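Local coordinates for alpha-tubulin N-acetyltransferase (PDB 4H6U), which catalyses the transfer of an acetyl group from acetyl coenzyme A to a lysine side chain of alpha-tubulin, at residues A[159-162]-A[163-166]; A[146-149]-A[150-153]. The protein carries 1 engineered substitution. All blocks are in the same frame, centred on the assembly; numbering follows the deposited sequence.

Contact 1: A[159-162]-A[163-166]; sequences PKFL and SFLE. With ACO (acetyl coenzyme *a), chain C.
F161 and F164, one turn apart on helix 159-168, cross obliquely: their planes are turned 46° against each other, and CE1 of F161 lies 3.5 Å from CD1 of F164, which sits at the rim of the F161 ring and in its plane. The next residue, L165, lays a methyl over a face of the same ring, CD1 standing 4.0 Å from the F161 centroid and close to the normal, a CH-pi contact. F161 CG is anti to the backbone N (chi1 -173°), which stands the ring out from the helix, between the acetyl end of the cofactor at one edge and F164 at another. At the first of these, F161 CD2 lies 3.7 Å from CH3 of acetyl coenzyme A. F164 turns its own edge to the ribose, CD2 lying 3.6 Å from O4B, and also meets F122 and F138 edge-to-face. Replacing F161 by an alanine would probably leave the L165 methyl without the face it rests on and open a gap between F164 and the acetyl end of the cofactor. The adenosine end is met by polar and aliphatic groups: S163 OG shares a hydrogen bond with O2B at 3.0 Å and lies 3.1 Å from N3A, while the K160 chain runs beside the adenine, its CG 3.7 Å from C6A. Backbone bonds such as L165 N to F161 O (2.9 Å) keep these positions in step. The chemistry thus changes along the cofactor: aromatic carbon borders the reactive acetyl group, whereas a hydroxyl reads the ribose and probably the adenine.

Contact 2: A[146-149]-A[150-153]; sequences QVEP and AQMA
E148 and Q151 grip each other twice. The backbone N of E148 donates to the side-chain OE1 of Q151 at 3.0 Å, in a nearly straight bond (169° at the hydrogen) tilted from the plane of the amide; in return Q151 N donates to E148 O, also at 3.0 Å, from well above the carbonyl plane. Extended beyond CG, the Q151 side chain reaches back to the start of the turn, where its OE1 also lies 3.6 Å from V147 CA. One residue on, M152 N makes a weak bond to P149 O at 3.4 Å, and that carbonyl has a second partner in the hydroxyl of Y154. Beyond the polar core, M152 CG lies between its own backbone N and carbonyl carbon (chi1 68°), close to P149 O, and a bend at chi3 brings CE to 3.6 Å from V147 CG2, the two side chains crossing at about a right angle. Outside the turn, M152 packs on M141 and L142 of helix 133-145 and on L117 and V119 of strand 117-124. Residues 146-153 open within the Schellman motif that ends helix 133-145, Q146 (positive phi) being its C-prime residue, and lead into strand 153-155, completing a beta-alpha-beta crossover from strand 117-124. The exposed Q151 side chain thus takes up the backbone N-H of E148, while just past the 3-10 turn the thioether of M152 is buried between helix and sheet.

The two contacts follow each other along the chain, 146-153 then 159-166, with strand 153-155 beginning at the end of contact 2. Their centres are 15 Å apart and their nearest atoms about 5 Å, without touching. Contact 1 forms part of the cofactor pocket, supplying four of its 22 residues; contact 2 lies outside the pocket, the M152 side chain about 9 Å from acetyl coenzyme A. Third parties join them: Y169 meets the ring of F164 and also packs against P149, while L171 pairs through its backbone with L165 and touches P149 and A150. Helix 133-145 is shared too, receiving L165 on F138 and M152 on M141.

Contact 1: A[159-162]-A[163-166]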
loop_
_atom_site.group_PDB
_atom_site.type_symbol
_atom_site.label_atom_id
_atom_site.label_comp_id
_atom_site.label_asym_id
_atom_site.label_seq_id
_atom_site.Cartn_x
_atom_site.Cartn_y
_atom_site.Cartn_z
ATOM N N PRO A 159 1.649 6.754 20.683
ATOM C CA PRO A 159 2.412 7.508 21.695
ATOM C C PRO A 159 3.899 7.546 21.407
ATOM O O PRO A 159 4.472 8.623 21.485
ATOM C CB PRO A 159 2.113 6.763 22.989
ATOM C CG PRO A 159 0.690 6.140 22.735
ATOM C CD PRO A 159 0.707 5.779 21.263
ATOM N N LYS A 160 4.505 6.425 21.051
ATOM C CA LYS A 160 5.933 6.395 20.745
ATOM C C LYS A 160 6.263 7.290 19.542
ATOM O O LYS A 160 7.352 7.835 19.455
ATOM C CB LYS A 160 6.425 4.962 20.493
ATOM C CG LYS A 160 6.414 4.094 21.729
ATOM C CD LYS A 160 7.022 2.740 21.450
ATOM C CE LYS A 160 6.865 1.791 22.629
ATOM N NZ LYS A 160 5.607 0.974 22.487
ATOM N N PHE A 161 5.357 7.396 18.580
ATOM C CA PHE A 161 5.635 8.234 17.424
ATOM C C PHE A 161 5.539 9.730 17.808
ATOM O O PHE A 161 6.331 10.557 17.344
ATOM C CB PHE A 161 4.668 7.887 16.285
ATOM C CG PHE A 161 4.976 8.574 14.964
ATOM C CD1 PHE A 161 6.207 9.155 14.720
ATOM C CD2 PHE A 161 4.006 8.648 13.973
ATOM C CE1 PHE A 161 6.473 9.783 13.536
ATOM C CE2 PHE A 161 4.258 9.281 12.769
ATOM C CZ PHE A 161 5.505 9.855 12.548
ATOM N N LEU A 162 4.610 10.055 18.700
ATOM C CA LEU A 162 4.453 11.418 19.159
ATOM C C LEU A 162 5.726 11.834 19.886
ATOM O O LEU A 162 6.270 12.904 19.635
ATOM C CB LEU A 162 3.209 11.571 20.067
ATOM C CG LEU A 162 1.880 11.600 19.328
ATOM C CD1 LEU A 162 0.705 11.566 20.287
ATOM C CD2 LEU A 162 1.798 12.831 18.474
ATOM N N SER A 163 6.158 10.977 20.806
ATOM C CA SER A 163 7.402 11.137 21.545
ATOM C C SER A 163 8.564 11.402 20.586
ATOM O O SER A 163 9.382 12.320 20.805
ATOM C CB SER A 163 7.676 9.871 22.361
ATOM O OG SER A 163 8.889 9.961 23.071
ATOM N N PHE A 164 8.612 10.581 19.529
ATOM C CA PHE A 164 9.637 10.654 18.492
ATOM C C PHE A 164 9.637 12.057 17.867
ATOM O O PHE A 164 10.678 12.749 17.874
ATOM C CB PHE A 164 9.341 9.543 17.457
ATOM C CG PHE A 164 10.145 9.619 16.179
ATOM C CD1 PHE A 164 9.622 10.250 15.063
ATOM C CD2 PHE A 164 11.380 8.978 16.074
ATOM C CE1 PHE A 164 10.325 10.314 13.872
ATOM C CE2 PHE A 164 12.123 9.027 14.891
ATOM C CZ PHE A 164 11.590 9.700 13.765
ATOM N N LEU A 165 8.445 12.500 17.430
ATOM C CA LEU A 165 8.249 13.843 16.855
ATOM C C LEU A 165 8.601 14.988 17.810
ATOM O O LEU A 165 9.303 15.942 17.448
ATOM C CB LEU A 165 6.786 13.991 16.375
ATOM C CG LEU A 165 6.448 13.052 15.208
ATOM C CD1 LEU A 165 4.964 13.013 14.911
ATOM C CD2 LEU A 165 7.238 13.451 13.940
ATOM N N GLU A 166 8.186 14.853 19.055
ATOM C CA GLU A 166 8.425 15.899 20.037
ATOM C C GLU A 166 9.916 16.013 20.412
ATOM O O GLU A 166 10.460 17.118 20.487
ATOM C CB GLU A 166 7.542 15.658 21.285
ATOM C CG GLU A 166 6.005 15.492 20.945
ATOM C CD GLU A 166 5.122 14.991 22.108
ATOM O OE1 GLU A 166 5.599 14.198 22.945
ATOM O OE2 GLU A 166 3.948 15.395 22.189
HETATM N N1A ACO C . 8.955 4.983 24.445
HETATM C C2A ACO C . 9.003 6.332 24.158
HETATM N N3A ACO C . 9.540 6.901 23.099
HETATM C C4A ACO C . 10.166 6.023 22.204
HETATM C C5A ACO C . 10.222 4.627 22.389
HETATM C C6A ACO C . 9.570 4.132 23.573
HETATM N N6A ACO C . 9.510 2.821 23.916
HETATM N N7A ACO C . 10.930 4.056 21.290
HETATM C C8A ACO C . 11.309 5.117 20.486
HETATM N N9A ACO C . 10.851 6.324 21.051
HETATM C C1B ACO C . 10.970 7.699 20.627
HETATM C C2B ACO C . 11.621 8.591 21.673
HETATM O O2B ACO C . 11.376 9.948 21.429
HETATM C C3B ACO C . 13.134 8.281 21.295
HETATM O O3B ACO C . 13.971 9.190 21.710
HETATM P P3B ACO C . 14.761 8.790 23.321
HETATM O O7A ACO C . 15.633 10.009 23.349
HETATM O O8A ACO C . 13.528 8.805 24.192
HETATM O O9A ACO C . 15.393 7.459 23.068
HETATM C C4B ACO C . 13.073 8.250 19.794
HETATM O O4B ACO C . 11.740 7.757 19.449
HETATM C C5B ACO C . 14.198 7.356 19.270
HETATM O O5B ACO C . 14.622 7.688 18.002
HETATM P P1A ACO C . 14.815 6.444 16.910
HETATM O O1A ACO C . 15.289 7.129 15.679
HETATM O O2A ACO C . 15.551 5.288 17.556
HETATM O O3A ACO C . 13.255 5.950 16.610
HETATM P P2A ACO C . 12.863 4.441 16.452
HETATM O O4A ACO C . 13.602 3.724 15.374
HETATM O O5A ACO C . 12.515 3.732 17.713
HETATM O O6A ACO C . 11.266 4.606 15.572
HETATM C CBP ACO C . 8.942 4.607 15.997
HETATM C CCP ACO C . 10.255 5.373 16.108
HETATM C CDP ACO C . 7.765 5.386 16.604
HETATM C CEP ACO C . 8.653 4.250 14.506
HETATM C CAP ACO C . 9.175 3.270 16.771
HETATM O OAP ACO C . 9.456 3.429 18.146
HETATM C C9P ACO C . 8.088 2.197 16.467
HETATM O O9P ACO C . 8.137 1.623 15.405
HETATM N N8P ACO C . 7.001 1.788 17.166
HETATM C C7P ACO C . 6.496 2.145 18.402
HETATM C C6P ACO C . 4.952 1.721 18.547
HETATM C C5P ACO C . 4.012 1.887 17.289
HETATM O O5P ACO C . 3.056 1.120 17.087
HETATM N N4P ACO C . 4.267 2.957 16.367
HETATM C C3P ACO C . 3.450 3.291 15.121
HETATM C C2P ACO C . 3.317 4.807 14.665
HETATM S S1P ACO C . 1.572 5.659 14.439
HETATM C C ACO C . 1.345 5.830 12.665
HETATM O O ACO C . 1.968 5.107 11.981
HETATM C CH3 ACO C . 1.068 7.218 12.137
#

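Contact 2: A[146-149]-A[150-153]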
loop_
_atom_site.group_PDB
_atom_site.type_symbol
_atom_site.label_atom_id
_atom_site.label_comp_id
_atom_site.label_asym_id
_atom_site.label_seq_id
_atom_site.Cartn_x
_atom_site.Cartn_y
_atom_site.Cartn_z
ATOM N N GLN A 146 11.032 16.203 -0.059
ATOM C CA GLN A 146 11.314 17.631 0.162
ATOM C C GLN A 146 10.281 18.427 0.961
ATOM O O GLN A 146 9.796 19.463 0.515
ATOM C CB GLN A 146 11.527 18.311 -1.178
ATOM C CG GLN A 146 12.823 17.924 -1.814
ATOM C CD GLN A 146 12.787 18.106 -3.292
ATOM O OE1 GLN A 146 11.877 17.618 -3.963
ATOM N NE2 GLN A 146 13.765 18.820 -3.821
ATOM N N VAL A 147 9.953 17.909 2.135
ATOM C CA VAL A 147 9.039 18.542 3.083
ATOM C C VAL A 147 9.690 18.616 4.440
ATOM O O VAL A 147 10.588 17.829 4.761
ATOM C CB VAL A 147 7.723 17.753 3.239
ATOM C CG1 VAL A 147 7.055 17.610 1.883
ATOM C CG2 VAL A 147 7.989 16.394 3.872
ATOM N N GLU A 148 9.203 19.537 5.251
ATOM C CA GLU A 148 9.634 19.598 6.634
ATOM C C GLU A 148 8.553 18.941 7.468
ATOM O O GLU A 148 7.386 18.840 7.072
ATOM C CB GLU A 148 9.898 21.046 7.102
ATOM C CG GLU A 148 10.933 21.868 6.335
ATOM C CD GLU A 148 12.396 21.545 6.717
ATOM O OE1 GLU A 148 12.620 20.692 7.609
ATOM O OE2 GLU A 148 13.328 22.165 6.139
ATOM N N PRO A 149 8.949 18.460 8.629
ATOM C CA PRO A 149 8.025 17.713 9.476
ATOM C C PRO A 149 6.770 18.523 9.839
ATOM O O PRO A 149 5.671 17.956 9.947
ATOM C CB PRO A 149 8.875 17.409 10.724
ATOM C CG PRO A 149 10.332 17.491 10.234
ATOM C CD PRO A 149 10.333 18.492 9.142
ATOM N N ALA A 150 6.920 19.837 10.007
ATOM C CA ALA A 150 5.770 20.681 10.365
ATOM C C ALA A 150 4.783 20.899 9.217
ATOM O O ALA A 150 3.634 21.254 9.470
ATOM C CB ALA A 150 6.237 22.001 10.895
ATOM N N GLN A 151 5.176 20.596 7.977
ATOM C CA GLN A 151 4.263 20.801 6.835
ATOM C C GLN A 151 3.449 19.588 6.498
ATOM O O GLN A 151 2.639 19.628 5.575
ATOM C CB GLN A 151 5.042 21.172 5.565
ATOM C CG GLN A 151 5.874 22.441 5.648
ATOM C CD GLN A 151 6.803 22.607 4.437
ATOM O OE1 GLN A 151 7.454 21.654 3.996
ATOM N NE2 GLN A 151 6.801 23.802 3.856
ATOM N N MET A 152 3.606 18.522 7.269
ATOM C CA MET A 152 2.806 17.333 7.038
ATOM C C MET A 152 1.804 17.098 8.153
ATOM O O MET A 152 1.875 17.716 9.201
ATOM C CB MET A 152 3.693 16.114 6.875
ATOM C CG MET A 152 4.394 15.713 8.094
ATOM S SD MET A 152 5.226 14.139 7.781
ATOM C CE MET A 152 6.026 14.498 6.265
ATOM N N ALA A 153 0.844 16.228 7.879
ATOM C CA ALA A 153 -0.132 15.781 8.861
ATOM C C ALA A 153 0.141 14.329 9.298
ATOM O O ALA A 153 0.749 13.546 8.567
ATOM C CB ALA A 153 -1.531 15.880 8.272
#